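Side-chain contacts in chemotaxis protein CheX (Desulfovibrio desulfuricans subsp. desulfuricans str. G20, PDB 3HM4), which probably acts in bacterial chemotaxis as a CheX-family phosphatase, removing phosphate from the phosphorylated response regulator CheY as its relatives do: residues F13-A16 with T17-L21; V62-K66 with Q67-A71; S120-G124 with D125-I129. All blocks are in the same frame, centred on the assembly; numbering follows the deposited sequence.

In the fold
The three contacts follow one another along the chain without nesting or crossing, and each is local. Contact 1 lies within helix 10-25, which packs on helix 84-109 and on strands of the large antiparallel sheet. Contact 2 is the corner where strand 58-64 of that sheet passes into helix 66-77. Contact 3 closes the turn between strand 115-123, at the sheet edge within this chain, and strand 127-131 of the small sheet. Contacts 2 and 3 have centres about 11 Å apart and are joined by the K66 to D125 salt bridge. Contact 1 lies on the opposite side of the chain's centre from contact 3, with centres about 21 Å apart.

Contact 1: F13-A16 with T17-L21; sequences FVTA and TTNVL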
ATOM      1  N   PHE A  13      -0.507 -10.661 -14.486  1.00 16.46           N
ATOM      2  CA  PHE A  13      -0.367  -9.294 -14.000  1.00 15.93           C
ATOM      3  C   PHE A  13      -0.074  -8.324 -15.146  1.00 14.40           C
ATOM      4  O   PHE A  13      -0.655  -7.235 -15.207  1.00 15.22           O
ATOM      5  CB  PHE A  13       0.763  -9.204 -12.963  1.00 15.56           C
ATOM      6  CG  PHE A  13       0.546 -10.072 -11.754  1.00 14.93           C
ATOM      7  CD1 PHE A  13      -0.216  -9.626 -10.691  1.00 14.02           C
ATOM      8  CD2 PHE A  13       1.084 -11.350 -11.694  1.00 15.16           C
ATOM      9  CE1 PHE A  13      -0.419 -10.419  -9.585  1.00 16.64           C
ATOM     10  CE2 PHE A  13       0.894 -12.143 -10.588  1.00 15.72           C
ATOM     11  CZ  PHE A  13       0.124 -11.685  -9.535  1.00 15.80           C
ATOM     12  N   VAL A  14       0.787  -8.751 -16.066  1.00 15.30           N
ATOM     13  CA  VAL A  14       1.181  -7.924 -17.210  1.00 16.32           C
ATOM     14  C   VAL A  14      -0.028  -7.716 -18.153  1.00 16.34           C
ATOM     15  O   VAL A  14      -0.327  -6.579 -18.541  1.00 16.66           O
ATOM     16  CB  VAL A  14       2.379  -8.523 -17.977  1.00 16.68           C
ATOM     17  CG1 VAL A  14       2.716  -7.702 -19.239  1.00 18.52           C
ATOM     18  CG2 VAL A  14       3.610  -8.596 -17.055  1.00 18.59           C
ATOM     19  N   THR A  15      -0.712  -8.797 -18.511  1.00 16.46           N
ATOM     20  CA  THR A  15      -1.884  -8.692 -19.384  1.00 16.61           C
ATOM     21  C   THR A  15      -2.973  -7.817 -18.772  1.00 16.41           C
ATOM     22  O   THR A  15      -3.547  -6.983 -19.461  1.00 16.34           O
ATOM     23  CB  THR A  15      -2.436 -10.080 -19.727  1.00 18.75           C
ATOM     24  OG1 THR A  15      -1.444 -10.811 -20.453  1.00 21.33           O
ATOM     25  CG2 THR A  15      -3.729 -10.005 -20.551  1.00 20.86           C
ATOM     26  N   ALA A  16      -3.252  -8.006 -17.486  1.00 15.08           N
ATOM     27  CA  ALA A  16      -4.258  -7.174 -16.833  1.00 14.15           C
ATOM     28  C   ALA A  16      -3.881  -5.679 -16.896  1.00 15.25           C
ATOM     29  O   ALA A  16      -4.706  -4.814 -17.154  1.00 15.60           O
ATOM     30  CB  ALA A  16      -4.474  -7.608 -15.374  1.00 16.25           C
ATOM     31  N   THR A  17      -2.613  -5.399 -16.589  1.00 14.10           N
ATOM     32  CA  THR A  17      -2.101  -4.016 -16.604  1.00 13.88           C
ATOM     33  C   THR A  17      -2.210  -3.391 -18.006  1.00 14.84           C
ATOM     34  O   THR A  17      -2.712  -2.278 -18.157  1.00 16.01           O
ATOM     35  CB  THR A  17      -0.678  -3.951 -16.068  1.00 14.10           C
ATOM     36  OG1 THR A  17      -0.693  -4.417 -14.720  1.00 15.01           O
ATOM     37  CG2 THR A  17      -0.168  -2.521 -16.067  1.00 15.72           C
ATOM     38  N   THR A  18      -1.756  -4.153 -18.993  1.00 14.39           N
ATOM     39  CA  THR A  18      -1.826  -3.675 -20.368  1.00 15.89           C
ATOM     40  C   THR A  18      -3.262  -3.404 -20.778  1.00 17.18           C
ATOM     41  O   THR A  18      -3.579  -2.305 -21.310  1.00 17.60           O
ATOM     42  CB  THR A  18      -1.145  -4.689 -21.334  1.00 15.84           C
ATOM     43  OG1 THR A  18       0.213  -4.933 -20.921  1.00 18.00           O
ATOM     44  CG2 THR A  18      -1.224  -4.212 -22.810  1.00 17.53           C
ATOM     45  N   ASN A  19      -4.148  -4.360 -20.491  1.00 15.96           N
ATOM     46  CA  ASN A  19      -5.549  -4.201 -20.893  0.60 16.18           C
ATOM     47  C   ASN A  19      -6.219  -3.037 -20.186  1.00 15.96           C
ATOM     48  O   ASN A  19      -6.915  -2.260 -20.822  1.00 17.93           O
ATOM     49  CB  ASN A  19      -6.335  -5.492 -20.668  0.60 16.13           C
ATOM     50  CG  ASN A  19      -5.924  -6.614 -21.614  0.60 19.46           C
ATOM     51  OD1 ASN A  19      -5.211  -6.396 -22.599  0.60 20.50           O
ATOM     52  ND2 ASN A  19      -6.357  -7.830 -21.301  0.60 21.17           N
ATOM     53  N   VAL A  20      -6.016  -2.894 -18.876  1.00 15.78           N
ATOM     54  CA  VAL A  20      -6.652  -1.809 -18.142  1.00 15.30           C
ATOM     55  C   VAL A  20      -6.161  -0.434 -18.620  1.00 16.26           C
ATOM     56  O   VAL A  20      -6.972   0.457 -18.870  1.00 17.89           O
ATOM     57  CB  VAL A  20      -6.456  -1.952 -16.604  1.00 15.12           C
ATOM     58  CG1 VAL A  20      -6.968  -0.747 -15.889  1.00 15.61           C
ATOM     59  CG2 VAL A  20      -7.210  -3.197 -16.137  1.00 15.96           C
ATOM     60  N   LEU A  21      -4.836  -0.262 -18.721  1.00 16.43           N
ATOM     61  CA  LEU A  21      -4.278   1.030 -19.167  1.00 17.36           C
ATOM     62  C   LEU A  21      -4.694   1.381 -20.603  1.00 18.04           C
ATOM     63  O   LEU A  21      -4.936   2.561 -20.900  1.00 18.96           O
ATOM     64  CB  LEU A  21      -2.765   1.155 -18.936  1.00 17.96           C
ATOM     65  CG  LEU A  21      -2.316   1.597 -17.531  1.00 21.71           C
ATOM     66  CD1 LEU A  21      -2.934   2.991 -17.170  1.00 20.73           C
ATOM     67  CD2 LEU A  21      -2.656   0.568 -16.516  1.00 22.41           C
TER
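T17 and T18 both turn their hydroxyls back onto the carbonyls four residues earlier in helix 10-25. This is the common i to i-4 bond of threonine inside an alpha helix. From its CB, 3.4 Å from F13 O, T17 sends OG1 beside its own backbone N, with chi1 at -61°. T17 OG1 then donates to F13 O over 2.9 Å. The other branch, CG2, stands anti to N. T17 lies among F142, F149 and V151 of the sheet and I99 of helix 84-109. The bond to F13 O thus gives its hydroxyl an acceptor in this buried setting. T17 N donates to the same F13 O, and the two donors reach it from opposite faces of the carbonyl plane.

T18 repeats the pattern on V14 O. Its N comes nearly straight on to the carbonyl, while OG1 sits above the carbonyl plane, 43° out of it. V14 lies alongside T18 and points the same way, with V14 CG1 4.1 Å from T18 OG1. Both side chains also touch P31.

On an exposed side of the helix, T15 and N19 lie alongside each other and point the same way. In one of two conformers of N19, its ND2 comes to 3.5 Å from T15 CG2. Below them the helix backbone continues, and N19 N donates to T15 O over 2.9 Å.

Contact 2: V62-K66 with Q67-A71; sequences VTFTK and QCAIA
The corner where strand 58-64 ends and helix 66-77 begins is closed by an N-cap. T65 takes the cap position, and T65 OG1 accepts a weak bond from C68 N, 3.4 Å long. OG1 can face the first turn because chi1 of 64° places it between the backbone N and the carbonyl carbon. C68 CB lies against the same oxygen. The stronger partner of T65 OG1 is E148 O, beyond the corner.

The backbone of the turn is held more firmly. A69 N donates to T65 O over 3.0 Å with an almost straight N-H...O angle of 174°. I70 N bonds to K66 O in the next step.

The strand-to-helix corner also has an apolar inner side. The sulfur of C68 comes to the edge of the F64 ring, in its plane. C68 SG is 3.8 Å from F64 CD1, a cysteine sulfur-aromatic contact. F64 CB meets A69 CB at 3.9 Å. F149 of strand 149-155 packs on both F64 and C68, while V92 of helix 84-109 touches F64.

On the outer side, K66 and I70 lie alongside each other, and K66 CG is 3.9 Å from I70 CD1. Beyond CG the lysine chain bends at chi3 and chi4. Its NZ ends in a salt bridge with D125 OD1.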
ATOM      1  N   VAL A  62       1.829  -0.260  -8.609  1.00  9.30           N
ATOM      2  CA  VAL A  62       2.175   0.430  -9.837  0.50  9.79           C
ATOM      3  C   VAL A  62       2.789   1.778  -9.442  1.00  8.47           C
ATOM      4  O   VAL A  62       2.238   2.473  -8.606  1.00 10.29           O
ATOM      5  CB  VAL A  62       0.952   0.537 -10.771  0.50 11.04           C
ATOM      6  CG1 VAL A  62      -0.198   1.305 -10.111  0.50 11.17           C
ATOM      7  CG2 VAL A  62       1.360   1.096 -12.124  0.50 16.12           C
ATOM      8  N   THR A  63       3.948   2.102 -10.005  1.00  8.72           N
ATOM      9  CA  THR A  63       4.653   3.344  -9.750  1.00  8.86           C
ATOM     10  C   THR A  63       4.762   4.071 -11.080  1.00  8.89           C
ATOM     11  O   THR A  63       5.371   3.555 -12.034  1.00  9.20           O
ATOM     12  CB  THR A  63       5.993   3.149  -9.054  1.00  9.84           C
ATOM     13  OG1 THR A  63       5.764   2.641  -7.747  1.00 10.87           O
ATOM     14  CG2 THR A  63       6.781   4.457  -8.957  1.00 11.18           C
ATOM     15  N   PHE A  64       4.150   5.244 -11.133  1.00  9.53           N
ATOM     16  CA  PHE A  64       4.103   6.069 -12.334  1.00  9.75           C
ATOM     17  C   PHE A  64       5.083   7.235 -12.254  1.00 10.28           C
ATOM     18  O   PHE A  64       5.237   7.860 -11.190  1.00 11.39           O
ATOM     19  CB  PHE A  64       2.709   6.711 -12.491  1.00 10.70           C
ATOM     20  CG  PHE A  64       1.579   5.748 -12.757  1.00 10.87           C
ATOM     21  CD1 PHE A  64       1.225   5.429 -14.063  1.00 12.72           C
ATOM     22  CD2 PHE A  64       0.893   5.164 -11.719  1.00 12.14           C
ATOM     23  CE1 PHE A  64       0.164   4.577 -14.317  1.00 15.36           C
ATOM     24  CE2 PHE A  64      -0.163   4.337 -11.959  1.00 13.73           C
ATOM     25  CZ  PHE A  64      -0.522   4.014 -13.255  1.00 14.15           C
ATOM     26  N   THR A  65       5.682   7.561 -13.392  1.00 10.35           N
ATOM     27  CA  THR A  65       6.306   8.863 -13.576  1.00 10.35           C
ATOM     28  C   THR A  65       5.187   9.936 -13.549  1.00 11.43           C
ATOM     29  O   THR A  65       4.028   9.683 -13.917  1.00 11.95           O
ATOM     30  CB  THR A  65       7.092   8.945 -14.889  1.00 10.58           C
ATOM     31  OG1 THR A  65       6.203   8.815 -16.023  1.00 11.59           O
ATOM     32  CG2 THR A  65       8.233   7.907 -14.966  1.00 11.48           C
ATOM     33  N   LYS A  66       5.556  11.171 -13.235  1.00 12.28           N
ATOM     34  CA  LYS A  66       4.592  12.265 -13.162  1.00 13.87           C
ATOM     35  C   LYS A  66       3.852  12.428 -14.489  1.00 13.96           C
ATOM     36  O   LYS A  66       2.623  12.525 -14.467  1.00 15.50           O
ATOM     37  CB  LYS A  66       5.346  13.551 -12.824  1.00 15.00           C
ATOM     38  CG  LYS A  66       4.484  14.774 -12.730  1.00 19.81           C
ATOM     39  CD  LYS A  66       5.349  16.000 -12.412  1.00 24.12           C
ATOM     40  CE  LYS A  66       5.644  16.073 -10.993  1.00 27.55           C
ATOM     41  NZ  LYS A  66       4.416  16.379 -10.148  1.00 33.73           N
ATOM     42  N   GLN A  67       4.570  12.440 -15.605  1.00 14.58           N
ATOM     43  CA  GLN A  67       3.935  12.633 -16.920  0.70 15.80           C
ATOM     44  C   GLN A  67       2.869  11.558 -17.181  1.00 14.53           C
ATOM     45  O   GLN A  67       1.752  11.861 -17.698  1.00 15.42           O
ATOM     46  CB  GLN A  67       4.982  12.553 -18.069  0.70 15.90           C
ATOM     47  CG  GLN A  67       4.390  12.723 -19.491  0.70 17.35           C
ATOM     48  CD  GLN A  67       5.354  12.450 -20.633  0.70 18.32           C
ATOM     49  OE1 GLN A  67       6.465  11.950 -20.458  0.70 22.55           O
ATOM     50  NE2 GLN A  67       4.882  12.722 -21.854  0.70 20.57           N
ATOM     51  N   CYS A  68       3.225  10.311 -16.862  1.00 13.31           N
ATOM     52  CA  CYS A  68       2.304   9.224 -17.147  1.00 12.50           C
ATOM     53  C   CYS A  68       1.077   9.304 -16.271  1.00 12.23           C
ATOM     54  O   CYS A  68      -0.035   9.136 -16.768  1.00 13.03           O
ATOM     55  CB  CYS A  68       3.045   7.905 -17.021  1.00 12.57           C
ATOM     56  SG  CYS A  68       2.075   6.495 -17.605  1.00 13.86           S
ATOM     57  N   ALA A  69       1.238   9.555 -14.967  1.00 12.84           N
ATOM     58  CA  ALA A  69       0.092   9.676 -14.062  1.00 12.94           C
ATOM     59  C   ALA A  69      -0.827  10.812 -14.502  1.00 13.27           C
ATOM     60  O   ALA A  69      -2.052  10.680 -14.488  1.00 14.20           O
ATOM     61  CB  ALA A  69       0.520   9.898 -12.631  1.00 14.79           C
ATOM     62  N   ILE A  70      -0.250  11.936 -14.917  1.00 13.22           N
ATOM     63  CA  ILE A  70      -1.081  13.058 -15.428  1.00 14.42           C
ATOM     64  C   ILE A  70      -1.851  12.651 -16.685  1.00 14.69           C
ATOM     65  O   ILE A  70      -3.068  12.905 -16.794  1.00 15.66           O
ATOM     66  CB  ILE A  70      -0.240  14.314 -15.670  1.00 16.35           C
ATOM     67  CG1 ILE A  70       0.236  14.894 -14.322  1.00 20.06           C
ATOM     68  CG2 ILE A  70      -1.060  15.374 -16.436  1.00 17.70           C
ATOM     69  CD1 ILE A  70       1.246  16.028 -14.407  1.00 23.53           C
ATOM     70  N   ALA A  71      -1.176  11.954 -17.595  1.00 15.08           N
ATOM     71  CA  ALA A  71      -1.838  11.506 -18.852  1.00 14.60           C
ATOM     72  C   ALA A  71      -3.004  10.532 -18.585  1.00 15.95           C
ATOM     73  O   ALA A  71      -4.049  10.589 -19.248  1.00 17.68           O
ATOM     74  CB  ALA A  71      -0.836  10.897 -19.829  1.00 17.15           C
TER

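Contact 3: S120-G124 with D125-I129; sequences SVIMG and DGHTI
Two hydrogen bonds from H127 to G124 O close this corner. H127 ND1 donates to G124 O over 2.8 Å, in the carbonyl plane and on a lone pair, with the oxygen tilted 17° from the ring plane. H127 N donates to G124 O over 3.2 Å from above the carbonyl plane. One oxygen therefore holds both the backbone and the ring of the histidine. Chi1 of 71° sets the ring between the backbone N and the carbonyl carbon, where ND1 can turn back to the turn's first residue. At the far side of the ring, NE2 is hydrogen-bonded to S47 OG, so the imidazole is fixed at both nitrogens.

The turn is a type II beta turn from G124 to H127. It leads from strand 115-123 of the large sheet into strand 127-131, paired with strand 42-44. G126, at its third position, has a positive phi, which favours glycine. Residues of both strands also pair with an antiparallel strand of the second subunit, so the sheet runs on across the interface.

Apolar contact fills the inside of the corner. I122 CG2 lies over one face of the H127 ring, 3.6 Å from its centroid and almost on the ring normal, a CH-pi contact. Farther from the turn, I122 CD1 meets I129 CD1 at 4.3 Å. V49 touches both isoleucines.

Charge and water act at the outer edge. D125 OD1, already paired with K66, also takes a bond from solvent. A water donates to D125 OD1 over 2.8 Å and accepts a weak bond from G124 N at 3.3 Å.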
ATOM      1  N   SER A 120      -4.621   1.606  -2.145  1.00  9.75           N
ATOM      2  CA  SER A 120      -4.212   2.923  -1.661  1.00 10.26           C
ATOM      3  C   SER A 120      -3.400   3.598  -2.759  1.00 10.14           C
ATOM      4  O   SER A 120      -2.692   2.933  -3.530  1.00 11.24           O
ATOM      5  CB  SER A 120      -3.389   2.882  -0.369  1.00 11.38           C
ATOM      6  OG  SER A 120      -4.179   2.454   0.729  1.00 15.36           O
ATOM      7  N   VAL A 121      -3.515   4.924  -2.824  1.00  9.85           N
ATOM      8  CA  VAL A 121      -2.818   5.765  -3.786  1.00 10.42           C
ATOM      9  C   VAL A 121      -1.879   6.685  -3.029  1.00 11.13           C
ATOM     10  O   VAL A 121      -2.267   7.332  -2.041  1.00  9.88           O
ATOM     11  CB  VAL A 121      -3.785   6.562  -4.694  1.00 10.03           C
ATOM     12  CG1 VAL A 121      -2.961   7.501  -5.589  1.00 12.54           C
ATOM     13  CG2 VAL A 121      -4.656   5.638  -5.507  1.00 12.43           C
ATOM     14  N   ILE A 122      -0.620   6.710  -3.476  1.00  9.66           N
ATOM     15  CA  ILE A 122       0.442   7.475  -2.876  1.00 10.58           C
ATOM     16  C   ILE A 122       0.864   8.595  -3.819  1.00  9.84           C
ATOM     17  O   ILE A 122       1.053   8.379  -5.016  1.00 10.63           O
ATOM     18  CB  ILE A 122       1.660   6.585  -2.554  1.00 11.53           C
ATOM     19  CG1 ILE A 122       1.271   5.499  -1.513  1.00 15.31           C
ATOM     20  CG2 ILE A 122       2.850   7.395  -2.003  1.00 12.51           C
ATOM     21  CD1 ILE A 122       0.804   4.278  -2.052  1.00 20.77           C
HETATM   22  N   MSE A 123       1.003   9.814  -3.285  1.00  9.85           N
HETATM   23  CA  MSE A 123       1.479  10.915  -4.088  1.00 11.49           C
HETATM   24  C   MSE A 123       2.619  11.665  -3.422  1.00 11.95           C
HETATM   25  O   MSE A 123       2.704  11.740  -2.203  1.00 13.24           O
HETATM   26  CB  MSE A 123       0.342  11.878  -4.374  1.00 12.10           C
HETATM   27  CG  MSE A 123      -0.888  11.257  -5.045  1.00 13.23           C
HETATM   28 SE   MSE A 123      -2.325  12.466  -5.338  0.75 15.71          SE
HETATM   29  CE  MSE A 123      -3.781  11.345  -4.849  1.00 21.05           C
ATOM     30  N   GLY A 124       3.466  12.237  -4.255  1.00 13.03           N
ATOM     31  CA  GLY A 124       4.586  13.092  -3.828  1.00 12.74           C
ATOM     32  C   GLY A 124       5.760  12.778  -4.712  1.00 12.89           C
ATOM     33  O   GLY A 124       6.100  11.634  -4.909  1.00 13.72           O
ATOM     34  N   ASP A 125       6.375  13.812  -5.299  1.00 13.70           N
ATOM     35  CA  ASP A 125       7.442  13.573  -6.260  1.00 13.42           C
ATOM     36  C   ASP A 125       8.608  12.834  -5.603  1.00 13.74           C
ATOM     37  O   ASP A 125       9.054  13.194  -4.498  1.00 14.95           O
ATOM     38  CB  ASP A 125       7.989  14.889  -6.826  1.00 14.99           C
ATOM     39  CG  ASP A 125       7.047  15.564  -7.788  1.00 19.31           C
ATOM     40  OD1 ASP A 125       5.935  15.083  -8.054  1.00 18.98           O
ATOM     41  OD2 ASP A 125       7.461  16.626  -8.308  1.00 22.54           O
ATOM     42  N   GLY A 126       9.043  11.750  -6.238  1.00 13.10           N
ATOM     43  CA  GLY A 126      10.198  11.020  -5.753  1.00 13.51           C
ATOM     44  C   GLY A 126      10.010  10.261  -4.455  1.00 12.05           C
ATOM     45  O   GLY A 126      10.996   9.925  -3.791  1.00 14.05           O
ATOM     46  N   HIS A 127       8.752   9.972  -4.103  1.00 11.00           N
ATOM     47  CA  HIS A 127       8.524   9.031  -2.998  1.00  9.71           C
ATOM     48  C   HIS A 127       9.056   7.656  -3.394  1.00  9.84           C
ATOM     49  O   HIS A 127       9.286   7.374  -4.559  1.00 10.87           O
ATOM     50  CB  HIS A 127       7.043   8.965  -2.589  1.00  9.12           C
ATOM     51  CG  HIS A 127       6.167   8.285  -3.596  1.00  9.68           C
ATOM     52  ND1 HIS A 127       5.382   8.975  -4.491  1.00 10.82           N
ATOM     53  CD2 HIS A 127       5.955   6.969  -3.835  1.00  9.47           C
ATOM     54  CE1 HIS A 127       4.739   8.094  -5.250  1.00 11.52           C
ATOM     55  NE2 HIS A 127       5.060   6.870  -4.874  1.00 10.85           N
ATOM     56  N   THR A 128       9.202   6.802  -2.395  1.00 10.54           N
ATOM     57  CA  THR A 128       9.505   5.432  -2.637  1.00 10.39           C
ATOM     58  C   THR A 128       8.470   4.511  -2.027  1.00 10.48           C
ATOM     59  O   THR A 128       7.883   4.807  -0.996  1.00 11.14           O
ATOM     60  CB  THR A 128      10.891   5.020  -2.120  1.00 10.55           C
ATOM     61  OG1 THR A 128      10.988   5.222  -0.715  1.00 12.58           O
ATOM     62  CG2 THR A 128      11.989   5.845  -2.813  1.00 11.51           C
ATOM     63  N   ILE A 129       8.288   3.353  -2.655  1.00 10.01           N
ATOM     64  CA  ILE A 129       7.455   2.282  -2.145  1.00 10.85           C
ATOM     65  C   ILE A 129       8.292   1.012  -2.154  1.00 10.16           C
ATOM     66  O   ILE A 129       8.987   0.714  -3.137  1.00 11.56           O
ATOM     67  CB  ILE A 129       6.124   2.152  -2.909  1.00 14.22           C
ATOM     68  CG1 ILE A 129       5.255   1.015  -2.340  1.00 15.23           C
ATOM     69  CG2 ILE A 129       6.329   1.938  -4.375  1.00 17.07           C
ATOM     70  CD1 ILE A 129       3.730   1.145  -2.681  1.00 20.39           C
TER
HETATM   71  O   HOH W   1       3.763  13.594  -7.195  1.00 22.64           O